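Emp47p (form2) (Saccharomyces cerevisiae, PDB 2A6Z) is a cargo receptor with a calcium-independent, legume-like lectin domain that takes part in glycoprotein secretion and is required for Emp46p to leave the endoplasmic reticulum. Local coordinates at residues A[38-47]-A[201-212]; A[49-60]-A[188-199]. One frame throughout, in Å; residues are numbered along the deposited sequence. Where two conformers were deposited one is given.

Contact 1 (A[38-47]-A[201-212])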
loop_
_atom_site.group_PDB
_atom_site.type_symbol
_atom_site.label_atom_id
_atom_site.label_comp_id
_atom_site.label_asym_id
_atom_site.label_seq_id
_atom_site.Cartn_x
_atom_site.Cartn_y
_atom_site.Cartn_z
ATOM N N ARG A 38 0.640 15.353 6.494
ATOM C CA ARG A 38 0.842 13.979 6.030
ATOM C C ARG A 38 0.811 13.054 7.221
ATOM O O ARG A 38 1.076 13.456 8.361
ATOM C CB ARG A 38 2.221 13.858 5.331
ATOM C CG ARG A 38 3.365 14.123 6.310
ATOM C CD ARG A 38 4.379 15.100 5.809
ATOM N NE ARG A 38 5.553 15.142 6.659
ATOM C CZ ARG A 38 5.779 15.752 7.800
ATOM N NH1 ARG A 38 4.838 16.479 8.375
ATOM N NH2 ARG A 38 6.959 15.640 8.398
ATOM N N ILE A 39 0.512 11.768 6.980
ATOM C CA ILE A 39 0.633 10.741 8.010
ATOM C C ILE A 39 1.983 10.082 7.853
ATOM O O ILE A 39 2.326 9.537 6.789
ATOM C CB ILE A 39 -0.545 9.754 8.004
ATOM C CG1 ILE A 39 -1.826 10.461 8.463
ATOM C CG2 ILE A 39 -0.223 8.496 8.828
ATOM C CD1 ILE A 39 -3.099 9.649 8.264
ATOM N N VAL A 40 2.774 10.157 8.922
ATOM C CA VAL A 40 4.105 9.561 8.949
ATOM C C VAL A 40 4.005 8.181 9.536
ATOM O O VAL A 40 3.575 8.038 10.675
ATOM C CB VAL A 40 5.055 10.438 9.772
ATOM C CG1 VAL A 40 6.409 9.783 9.846
ATOM C CG2 VAL A 40 5.165 11.835 9.183
ATOM N N LEU A 41 4.410 7.166 8.755
ATOM C CA LEU A 41 4.324 5.808 9.216
ATOM C C LEU A 41 5.532 5.413 10.057
ATOM O O LEU A 41 5.405 4.604 10.966
ATOM C CB LEU A 41 4.172 4.849 8.018
ATOM C CG LEU A 41 2.880 5.085 7.206
ATOM C CD1 LEU A 41 2.912 4.182 5.968
ATOM C CD2 LEU A 41 1.648 4.844 8.012
ATOM N N THR A 42 6.717 5.918 9.645
ATOM C CA THR A 42 7.968 5.506 10.349
ATOM C C THR A 42 8.707 6.699 10.813
ATOM O O THR A 42 9.610 7.198 10.181
ATOM C CB THR A 42 8.795 4.603 9.375
ATOM O OG1 THR A 42 9.111 5.269 8.124
ATOM C CG2 THR A 42 8.083 3.292 9.114
ATOM N N SER A 43 8.288 7.191 12.020
ATOM C CA SER A 43 8.737 8.492 12.470
ATOM C C SER A 43 10.078 8.511 13.211
ATOM O O SER A 43 10.543 9.620 13.511
ATOM C CB SER A 43 7.657 9.101 13.370
ATOM O OG SER A 43 7.369 8.314 14.495
ATOM N N ASN A 44 10.724 7.398 13.526
ATOM C CA ASN A 44 12.042 7.417 14.138
ATOM C C ASN A 44 12.819 6.166 13.741
ATOM O O ASN A 44 12.374 5.360 12.926
ATOM C CB ASN A 44 11.868 7.574 15.653
ATOM C CG ASN A 44 11.269 6.465 16.403
ATOM O OD1 ASN A 44 11.248 5.330 16.012
ATOM N ND2 ASN A 44 10.879 6.778 17.691
ATOM N N GLN A 45 14.039 5.981 14.299
ATOM C CA GLN A 45 14.873 4.826 13.947
ATOM C C GLN A 45 14.196 3.540 14.394
ATOM O O GLN A 45 13.889 3.427 15.579
ATOM C CB GLN A 45 16.264 4.932 14.608
ATOM C CG GLN A 45 17.018 6.120 14.004
ATOM C CD GLN A 45 18.307 6.360 14.761
ATOM O OE1 GLN A 45 18.887 7.433 14.547
ATOM N NE2 GLN A 45 18.752 5.452 15.629
ATOM N N ASN A 46 14.043 2.581 13.475
ATOM C CA ASN A 46 13.428 1.297 13.731
ATOM C C ASN A 46 12.008 1.460 14.306
ATOM O O ASN A 46 11.717 1.073 15.431
ATOM C CB ASN A 46 14.269 0.443 14.681
ATOM C CG ASN A 46 13.854 -0.997 14.614
ATOM O OD1 ASN A 46 12.966 -1.453 13.850
ATOM N ND2 ASN A 46 14.515 -1.796 15.392
ATOM N N SER A 47 11.175 2.019 13.453
ATOM C CA SER A 47 9.764 2.280 13.799
ATOM C C SER A 47 8.853 1.605 12.810
ATOM O O SER A 47 9.286 1.173 11.722
ATOM C CB SER A 47 9.453 3.788 13.841
ATOM O OG SER A 47 9.836 4.439 12.612
ATOM N N ASN A 201 10.985 0.804 8.938
ATOM C CA ASN A 201 12.284 1.168 8.425
ATOM C C ASN A 201 13.438 0.289 8.918
ATOM O O ASN A 201 14.536 0.382 8.356
ATOM C CB ASN A 201 12.590 2.672 8.569
ATOM C CG ASN A 201 12.508 3.173 9.975
ATOM O OD1 ASN A 201 12.450 2.393 10.939
ATOM N ND2 ASN A 201 12.521 4.499 10.132
ATOM N N GLY A 202 13.177 -0.550 9.898
ATOM C CA GLY A 202 14.216 -1.504 10.399
ATOM C C GLY A 202 15.377 -0.772 11.000
ATOM O O GLY A 202 15.293 0.382 11.396
ATOM N N ALA A 203 16.469 -1.515 11.133
ATOM C CA ALA A 203 17.626 -1.074 11.910
ATOM C C ALA A 203 18.897 -0.942 11.055
ATOM O O ALA A 203 19.937 -0.606 11.613
ATOM C CB ALA A 203 17.910 -2.041 13.041
ATOM N N VAL A 204 18.833 -1.167 9.740
ATOM C CA VAL A 204 20.056 -1.059 8.946
ATOM C C VAL A 204 20.613 0.373 9.018
ATOM O O VAL A 204 19.887 1.331 8.751
ATOM C CB VAL A 204 19.798 -1.485 7.510
ATOM C CG1 VAL A 204 21.038 -1.239 6.666
ATOM C CG2 VAL A 204 19.493 -2.992 7.476
ATOM N N ASN A 205 21.906 0.457 9.337
ATOM C CA ASN A 205 22.610 1.710 9.457
ATOM C C ASN A 205 21.919 2.689 10.386
ATOM O O ASN A 205 22.147 3.879 10.210
ATOM C CB ASN A 205 22.799 2.293 8.062
ATOM C CG ASN A 205 23.804 1.602 7.197
ATOM O OD1 ASN A 205 24.780 1.066 7.773
ATOM N ND2 ASN A 205 23.605 1.605 5.877
ATOM N N ASN A 206 21.132 2.272 11.348
ATOM C CA ASN A 206 20.365 3.200 12.201
ATOM C C ASN A 206 19.643 4.230 11.357
ATOM O O ASN A 206 19.489 5.411 11.678
ATOM C CB ASN A 206 21.302 3.870 13.229
ATOM C CG ASN A 206 21.557 2.997 14.453
ATOM O OD1 ASN A 206 20.900 1.994 14.779
ATOM N ND2 ASN A 206 22.609 3.448 15.088
ATOM N N ASN A 207 19.152 3.783 10.166
ATOM C CA ASN A 207 18.458 4.713 9.283
ATOM C C ASN A 207 17.169 5.209 9.937
ATOM O O ASN A 207 16.544 4.565 10.766
ATOM C CB ASN A 207 18.103 4.047 7.901
ATOM C CG ASN A 207 16.878 3.153 8.000
ATOM O OD1 ASN A 207 15.771 3.647 7.729
ATOM N ND2 ASN A 207 17.021 1.884 8.340
ATOM N N ALA A 208 16.749 6.390 9.464
ATOM C CA ALA A 208 15.489 6.992 9.850
ATOM C C ALA A 208 14.610 7.258 8.632
ATOM O O ALA A 208 13.995 8.326 8.504
ATOM C CB ALA A 208 15.699 8.310 10.640
ATOM N N GLU A 209 14.603 6.321 7.674
ATOM C CA GLU A 209 13.744 6.534 6.510
ATOM C C GLU A 209 12.318 6.761 6.965
ATOM O O GLU A 209 11.772 6.018 7.789
ATOM C CB GLU A 209 13.823 5.252 5.626
ATOM C CG GLU A 209 13.110 5.474 4.269
ATOM C CD GLU A 209 13.455 4.438 3.194
ATOM O OE1 GLU A 209 14.115 3.402 3.522
ATOM O OE2 GLU A 209 13.025 4.636 2.039
ATOM N N SER A 210 11.723 7.813 6.349
ATOM C CA SER A 210 10.375 8.243 6.769
ATOM C C SER A 210 9.392 8.016 5.634
ATOM O O SER A 210 9.427 8.775 4.643
ATOM C CB SER A 210 10.450 9.727 7.178
ATOM O OG SER A 210 9.192 10.104 7.722
ATOM N N PHE A 211 8.568 6.995 5.774
ATOM C CA PHE A 211 7.512 6.679 4.798
ATOM C C PHE A 211 6.269 7.471 5.191
ATOM O O PHE A 211 5.848 7.396 6.354
ATOM C CB PHE A 211 7.221 5.174 4.811
ATOM C CG PHE A 211 8.322 4.346 4.206
ATOM C CD1 PHE A 211 8.483 4.313 2.825
ATOM C CD2 PHE A 211 9.185 3.640 5.024
ATOM C CE1 PHE A 211 9.482 3.529 2.248
ATOM C CE2 PHE A 211 10.155 2.825 4.424
ATOM C CZ PHE A 211 10.306 2.784 3.056
ATOM N N GLU A 212 5.724 8.221 4.248
ATOM C CA GLU A 212 4.709 9.246 4.538
ATOM C C GLU A 212 3.577 9.175 3.512
ATOM O O GLU A 212 3.843 8.962 2.313
ATOM C CB GLU A 212 5.322 10.624 4.500
ATOM C CG GLU A 212 6.552 10.708 5.407
ATOM C CD GLU A 212 7.160 12.049 5.586
ATOM O OE1 GLU A 212 6.760 12.997 4.836
ATOM O OE2 GLU A 212 8.030 12.152 6.490
HETATM O O HOH W 1 9.370 14.496 6.868
HETATM O O HOH W 2 11.961 8.532 10.596
HETATM O O HOH W 3 11.133 -0.956 11.835
#
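Thr42 and Asn201 do most of the polar work between 38-47 and 201-212. The Thr42 hydroxyl OG1 donates to Glu209 O at 2.8 Å and accepts from Phe211 N at 3.0 Å, a nearly straight bond, so one side chain ties up backbone groups of two residues. Its chi1 of 58° sets OG1 between the backbone N and carbonyl carbon, turned toward the 209-211 backbone, and OG1 also lies at the edge of the Phe211 ring. The Asn201 amide works in both directions: ND2 reaches Asn44 O at 2.9 Å, with that oxygen in the amide plane, and OD1 takes the N-H of Ser47 at 2.8 Å. ND2 also bonds Glu209 O, arriving on the face of that carbonyl opposite Thr42 OG1. Asn44 O is likewise gripped from two faces, by Asn201 ND2 and Ser47 OG.

At the Arg38 end, NE meets Glu212 OE1 at 3.1 Å in a salt bridge; the oxygen lies in the guanidinium plane, but NE stands above the carboxylate plane. OE1 also pairs with Arg70, while Ser210 OG donates to the anti lone pair of Glu212 OE2 and a water joins OE2 to Arg38 NH2. In the second shell, Asn207 ND2 holds Asn201 O, and Asn207 OD1 receives Glu209 N in an Asx turn. Val40 and Glu212 form an antiparallel non-hydrogen-bonded pair, a strand pairing in one sheet of the legume-lectin-like beta sandwich.

Contact 2 (A[49-60]-A[188-199])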
loop_
_atom_site.group_PDB
_atom_site.type_symbol
_atom_site.label_atom_id
_atom_site.label_comp_id
_atom_site.label_asym_id
_atom_site.label_seq_id
_atom_site.Cartn_x
_atom_site.Cartn_y
_atom_site.Cartn_z
ATOM N N GLY A 49 4.472 1.646 11.470
ATOM C CA GLY A 49 3.218 2.407 11.470
ATOM C C GLY A 49 2.241 1.731 10.528
ATOM O O GLY A 49 2.632 1.108 9.523
ATOM N N SER A 50 0.937 1.885 10.822
ATOM C CA SER A 50 -0.128 1.389 9.966
ATOM C C SER A 50 -1.231 2.420 9.831
ATOM O O SER A 50 -1.439 3.269 10.702
ATOM C CB SER A 50 -0.690 0.058 10.453
ATOM O OG SER A 50 -1.274 0.230 11.726
ATOM N N LEU A 51 -1.974 2.288 8.750
ATOM C CA LEU A 51 -3.078 3.207 8.441
ATOM C C LEU A 51 -4.106 2.407 7.650
ATOM O O LEU A 51 -3.796 2.032 6.494
ATOM C CB LEU A 51 -2.560 4.389 7.682
ATOM C CG LEU A 51 -3.624 5.383 7.170
ATOM C CD1 LEU A 51 -4.357 6.049 8.324
ATOM C CD2 LEU A 51 -2.980 6.398 6.244
ATOM N N TRP A 52 -5.257 2.078 8.222
ATOM C CA TRP A 52 -6.247 1.247 7.602
ATOM C C TRP A 52 -7.616 1.896 7.660
ATOM O O TRP A 52 -7.962 2.588 8.633
ATOM C CB TRP A 52 -6.376 -0.071 8.313
ATOM C CG TRP A 52 -5.201 -1.025 8.252
ATOM C CD1 TRP A 52 -4.125 -1.048 9.100
ATOM C CD2 TRP A 52 -5.004 -2.104 7.308
ATOM N NE1 TRP A 52 -3.256 -2.075 8.732
ATOM C CE2 TRP A 52 -3.781 -2.737 7.653
ATOM C CE3 TRP A 52 -5.776 -2.601 6.226
ATOM C CZ2 TRP A 52 -3.297 -3.825 6.934
ATOM C CZ3 TRP A 52 -5.270 -3.694 5.521
ATOM C CH2 TRP A 52 -4.044 -4.283 5.885
ATOM N N LEU A 53 -8.455 1.602 6.675
ATOM C CA LEU A 53 -9.865 1.985 6.740
ATOM C C LEU A 53 -10.546 1.192 7.859
ATOM O O LEU A 53 -10.329 -0.006 8.028
ATOM C CB LEU A 53 -10.549 1.750 5.384
ATOM C CG LEU A 53 -10.235 2.924 4.421
ATOM C CD1 LEU A 53 -10.227 2.481 2.969
ATOM C CD2 LEU A 53 -11.223 4.065 4.626
ATOM N N LYS A 54 -11.423 1.919 8.613
ATOM C CA LYS A 54 -12.174 1.235 9.664
ATOM C C LYS A 54 -13.237 0.263 9.187
ATOM O O LYS A 54 -13.565 -0.692 9.918
ATOM C CB LYS A 54 -12.847 2.306 10.542
ATOM C CG LYS A 54 -11.870 3.050 11.408
ATOM C CD LYS A 54 -12.644 4.040 12.268
ATOM C CE LYS A 54 -11.782 4.988 13.072
ATOM N NZ LYS A 54 -12.717 5.957 13.791
ATOM N N GLN A 55 -13.802 0.479 8.006
ATOM C CA GLN A 55 -14.866 -0.376 7.463
ATOM C C GLN A 55 -14.330 -1.157 6.288
ATOM O O GLN A 55 -13.531 -0.645 5.456
ATOM C CB GLN A 55 -16.050 0.484 7.089
ATOM C CG GLN A 55 -16.654 1.343 8.189
ATOM C CD GLN A 55 -16.846 0.843 9.589
ATOM O OE1 GLN A 55 -16.546 1.450 10.656
ATOM N NE2 GLN A 55 -17.391 -0.362 9.716
ATOM N N GLY A 56 -14.843 -2.388 6.167
ATOM C CA GLY A 56 -14.495 -3.158 4.994
ATOM C C GLY A 56 -15.183 -2.627 3.741
ATOM O O GLY A 56 -16.185 -1.973 3.838
ATOM N N PHE A 57 -14.598 -2.999 2.596
ATOM C CA PHE A 57 -15.097 -2.705 1.269
ATOM C C PHE A 57 -15.642 -3.997 0.687
ATOM O O PHE A 57 -14.918 -4.993 0.580
ATOM C CB PHE A 57 -13.959 -2.120 0.418
ATOM C CG PHE A 57 -14.265 -2.122 -1.075
ATOM C CD1 PHE A 57 -15.225 -1.330 -1.653
ATOM C CD2 PHE A 57 -13.583 -3.015 -1.921
ATOM C CE1 PHE A 57 -15.475 -1.394 -3.034
ATOM C CE2 PHE A 57 -13.777 -3.060 -3.286
ATOM C CZ PHE A 57 -14.746 -2.271 -3.835
ATOM N N ASP A 58 -16.927 -3.977 0.305
ATOM C CA ASP A 58 -17.551 -5.140 -0.268
ATOM C C ASP A 58 -17.285 -5.165 -1.763
ATOM O O ASP A 58 -17.823 -4.381 -2.558
ATOM C CB ASP A 58 -19.061 -5.028 -0.027
ATOM C CG ASP A 58 -19.837 -6.242 -0.442
ATOM O OD1 ASP A 58 -21.042 -6.043 -0.594
ATOM O OD2 ASP A 58 -19.243 -7.333 -0.605
ATOM N N LEU A 59 -16.427 -6.113 -2.222
ATOM C CA LEU A 59 -16.002 -6.151 -3.619
ATOM C C LEU A 59 -17.103 -6.779 -4.478
ATOM O O LEU A 59 -17.335 -7.998 -4.437
ATOM C CB LEU A 59 -14.691 -6.897 -3.744
ATOM C CG LEU A 59 -14.243 -7.093 -5.214
ATOM C CD1 LEU A 59 -13.925 -5.763 -5.893
ATOM C CD2 LEU A 59 -13.043 -8.033 -5.279
ATOM N N LYS A 60 -17.712 -5.987 -5.341
ATOM C CA LYS A 60 -18.752 -6.430 -6.264
ATOM C C LYS A 60 -18.515 -5.970 -7.701
ATOM O O LYS A 60 -19.131 -6.535 -8.619
ATOM C CB LYS A 60 -20.128 -5.921 -5.813
ATOM C CG LYS A 60 -20.541 -6.421 -4.419
ATOM C CD LYS A 60 -20.881 -7.903 -4.469
ATOM C CE LYS A 60 -21.439 -8.355 -3.145
ATOM N NZ LYS A 60 -21.175 -9.787 -2.905
ATOM N N PHE A 188 -10.188 -11.911 -8.120
ATOM C CA PHE A 188 -10.483 -11.794 -6.712
ATOM C C PHE A 188 -11.897 -12.279 -6.410
ATOM O O PHE A 188 -12.852 -11.910 -7.114
ATOM C CB PHE A 188 -10.435 -10.349 -6.231
ATOM C CG PHE A 188 -9.024 -9.740 -6.235
ATOM C CD1 PHE A 188 -8.074 -10.151 -5.313
ATOM C CD2 PHE A 188 -8.701 -8.730 -7.128
ATOM C CE1 PHE A 188 -6.817 -9.553 -5.291
ATOM C CE2 PHE A 188 -7.430 -8.152 -7.126
ATOM C CZ PHE A 188 -6.483 -8.560 -6.204
ATOM N N PRO A 189 -12.099 -13.069 -5.368
ATOM C CA PRO A 189 -13.470 -13.463 -4.998
ATOM C C PRO A 189 -14.125 -12.364 -4.178
ATOM O O PRO A 189 -13.519 -11.461 -3.599
ATOM C CB PRO A 189 -13.252 -14.712 -4.133
ATOM C CG PRO A 189 -11.919 -14.395 -3.460
ATOM C CD PRO A 189 -11.086 -13.694 -4.493
ATOM N N SER A 190 -15.457 -12.442 -4.107
ATOM C CA SER A 190 -16.233 -11.449 -3.409
ATOM C C SER A 190 -16.060 -11.580 -1.897
ATOM O O SER A 190 -15.706 -12.629 -1.376
ATOM C CB SER A 190 -17.722 -11.575 -3.813
ATOM O OG SER A 190 -18.388 -10.397 -3.426
ATOM N N GLY A 191 -16.318 -10.521 -1.219
ATOM C CA GLY A 191 -16.251 -10.490 0.237
ATOM C C GLY A 191 -15.804 -9.121 0.684
ATOM O O GLY A 191 -15.716 -8.159 -0.073
ATOM N N SER A 192 -15.544 -9.029 1.991
ATOM C CA SER A 192 -15.175 -7.793 2.578
ATOM C C SER A 192 -13.658 -7.628 2.641
ATOM O O SER A 192 -12.986 -8.451 3.294
ATOM C CB SER A 192 -15.739 -7.731 4.039
ATOM O OG SER A 192 -15.568 -6.421 4.536
ATOM N N TYR A 193 -13.165 -6.596 1.954
ATOM C CA TYR A 193 -11.743 -6.355 1.883
ATOM C C TYR A 193 -11.296 -5.181 2.709
ATOM O O TYR A 193 -11.981 -4.145 2.815
ATOM C CB TYR A 193 -11.299 -6.106 0.411
ATOM C CG TYR A 193 -11.313 -7.353 -0.409
ATOM C CD1 TYR A 193 -12.466 -7.950 -0.924
ATOM C CD2 TYR A 193 -10.077 -7.970 -0.710
ATOM C CE1 TYR A 193 -12.386 -9.106 -1.661
ATOM C CE2 TYR A 193 -10.010 -9.105 -1.456
ATOM C CZ TYR A 193 -11.144 -9.699 -1.975
ATOM O OH TYR A 193 -11.083 -10.840 -2.703
ATOM N N ARG A 194 -10.128 -5.370 3.293
ATOM C CA ARG A 194 -9.463 -4.366 4.094
ATOM C C ARG A 194 -8.397 -3.677 3.240
ATOM O O ARG A 194 -7.672 -4.330 2.511
ATOM C CB ARG A 194 -8.830 -4.991 5.349
ATOM C CG ARG A 194 -9.737 -5.918 6.115
ATOM C CD ARG A 194 -11.123 -5.371 6.421
ATOM N NE ARG A 194 -11.082 -4.108 7.151
ATOM C CZ ARG A 194 -11.990 -3.772 8.058
ATOM N NH1 ARG A 194 -13.008 -4.533 8.396
ATOM N NH2 ARG A 194 -11.849 -2.589 8.653
ATOM N N ILE A 195 -8.342 -2.341 3.351
ATOM C CA ILE A 195 -7.511 -1.469 2.533
ATOM C C ILE A 195 -6.698 -0.632 3.479
ATOM O O ILE A 195 -7.248 0.002 4.408
ATOM C CB ILE A 195 -8.420 -0.580 1.636
ATOM C CG1 ILE A 195 -9.156 -1.443 0.612
ATOM C CG2 ILE A 195 -7.615 0.543 1.004
ATOM C CD1 ILE A 195 -10.359 -0.734 0.013
ATOM N N GLY A 196 -5.374 -0.626 3.275
ATOM C CA GLY A 196 -4.520 0.136 4.170
ATOM C C GLY A 196 -3.088 0.082 3.688
ATOM O O GLY A 196 -2.766 -0.484 2.648
ATOM N N VAL A 197 -2.249 0.702 4.470
ATOM C CA VAL A 197 -0.821 0.848 4.176
ATOM C C VAL A 197 -0.048 0.695 5.481
ATOM O O VAL A 197 -0.484 1.146 6.539
ATOM C CB VAL A 197 -0.503 2.167 3.451
ATOM C CG1 VAL A 197 -0.934 3.378 4.308
ATOM C CG2 VAL A 197 0.954 2.270 3.054
ATOM N N THR A 198 1.097 0.005 5.393
ATOM C CA THR A 198 1.907 -0.263 6.571
ATOM C C THR A 198 3.359 -0.062 6.155
ATOM O O THR A 198 3.746 -0.221 4.988
ATOM C CB THR A 198 1.687 -1.691 7.101
ATOM O OG1 THR A 198 2.120 -2.653 6.150
ATOM C CG2 THR A 198 0.226 -1.949 7.406
ATOM N N ALA A 199 4.216 0.244 7.134
ATOM C CA ALA A 199 5.647 0.422 6.780
ATOM C C ALA A 199 6.485 0.170 8.023
ATOM O O ALA A 199 6.041 0.275 9.160
ATOM C CB ALA A 199 5.961 1.788 6.203
HETATM O O HOH W 4 -9.820 -1.790 6.051
HETATM O O HOH W 5 -14.670 -3.582 10.529
HETATM O O HOH W 6 -11.475 -1.423 3.814
#
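Strands 48-58 and 192-200 are antiparallel neighbours in one sheet of the beta sandwich, and the pairing is interrupted where 54-56 loops out. On one side of the break, Gly49 with Ala199 and Leu51 with Val197 are hydrogen-bonded pairs, followed by a bond from Leu53 N to Ile195 O at 3.0 Å. On the other, Phe57 pairs with Tyr193, Tyr193 N giving Phe57 O a nearly straight bond of 2.7 Å, in a register shifted by two residues.

Arg194 fills the break. Its chain is bent at both chi2 (-49°) and chi3, which brings the guanidinium to the carbonyls of the loop. NH2 bonds Leu53 O at 3.1 Å and makes a weak bond to Lys54 O. Gln55 C and Gly56 N lie over one guanidinium face. Water completes the junction: one molecule links Leu53 O, Arg194 NE and Ile195 N, and another joins Gln55 O to Tyr193 O.

Trp52 lies across Gly196, whose CA sits 3.6 Å from the ring plane toward its rim, so the indole uses the room left by a residue without a side chain. Arg194 CB approaches Trp52 CZ3, and Thr198 CG2 comes to Trp52 NE1; the indole also stacks on Trp85. Leu51, Leu53, Phe57, Tyr193, Ile195 and Val197 belong to the sandwich interior, where Ile195 meets Met216 and Phe218 of the other sheet. Leu53 CD1 packs on Ile195 CB, and Ile195 CD1 on Phe57 CB. Beyond Phe57, Leu59 sets CB against Tyr193 CD1 (3.7 Å) and CD2 against Phe188 CB, while Tyr193 OH bonds Pro189 O on a lone pair. At the end, Ser190 OG donates to Leu59 O at 2.8 Å and accepts from Lys60 NZ.

In the fold
Contacts 1 and 2 belong to the two facing sheets of one sandwich, with centres about 23 Å apart. The chain runs from strand 38-40 in one sheet to strand 48-58 in the other, and later returns from 192-200 to 210-220, so contact 1 includes both connections, at one end of the sandwich. The two contacts touch through apolar packing: Ile39 CD1 lies 3.8 Å from Leu51 CD1, and Ala199 CB is 3.9 Å from both Phe211 CB and Leu41 CD1. Thr42 CG2 also comes to 3.6 Å from Ala199 O. Contact 2 lies deeper in the domain, its centre about 10 Å from that of the chain, against about 16 Å for contact 1.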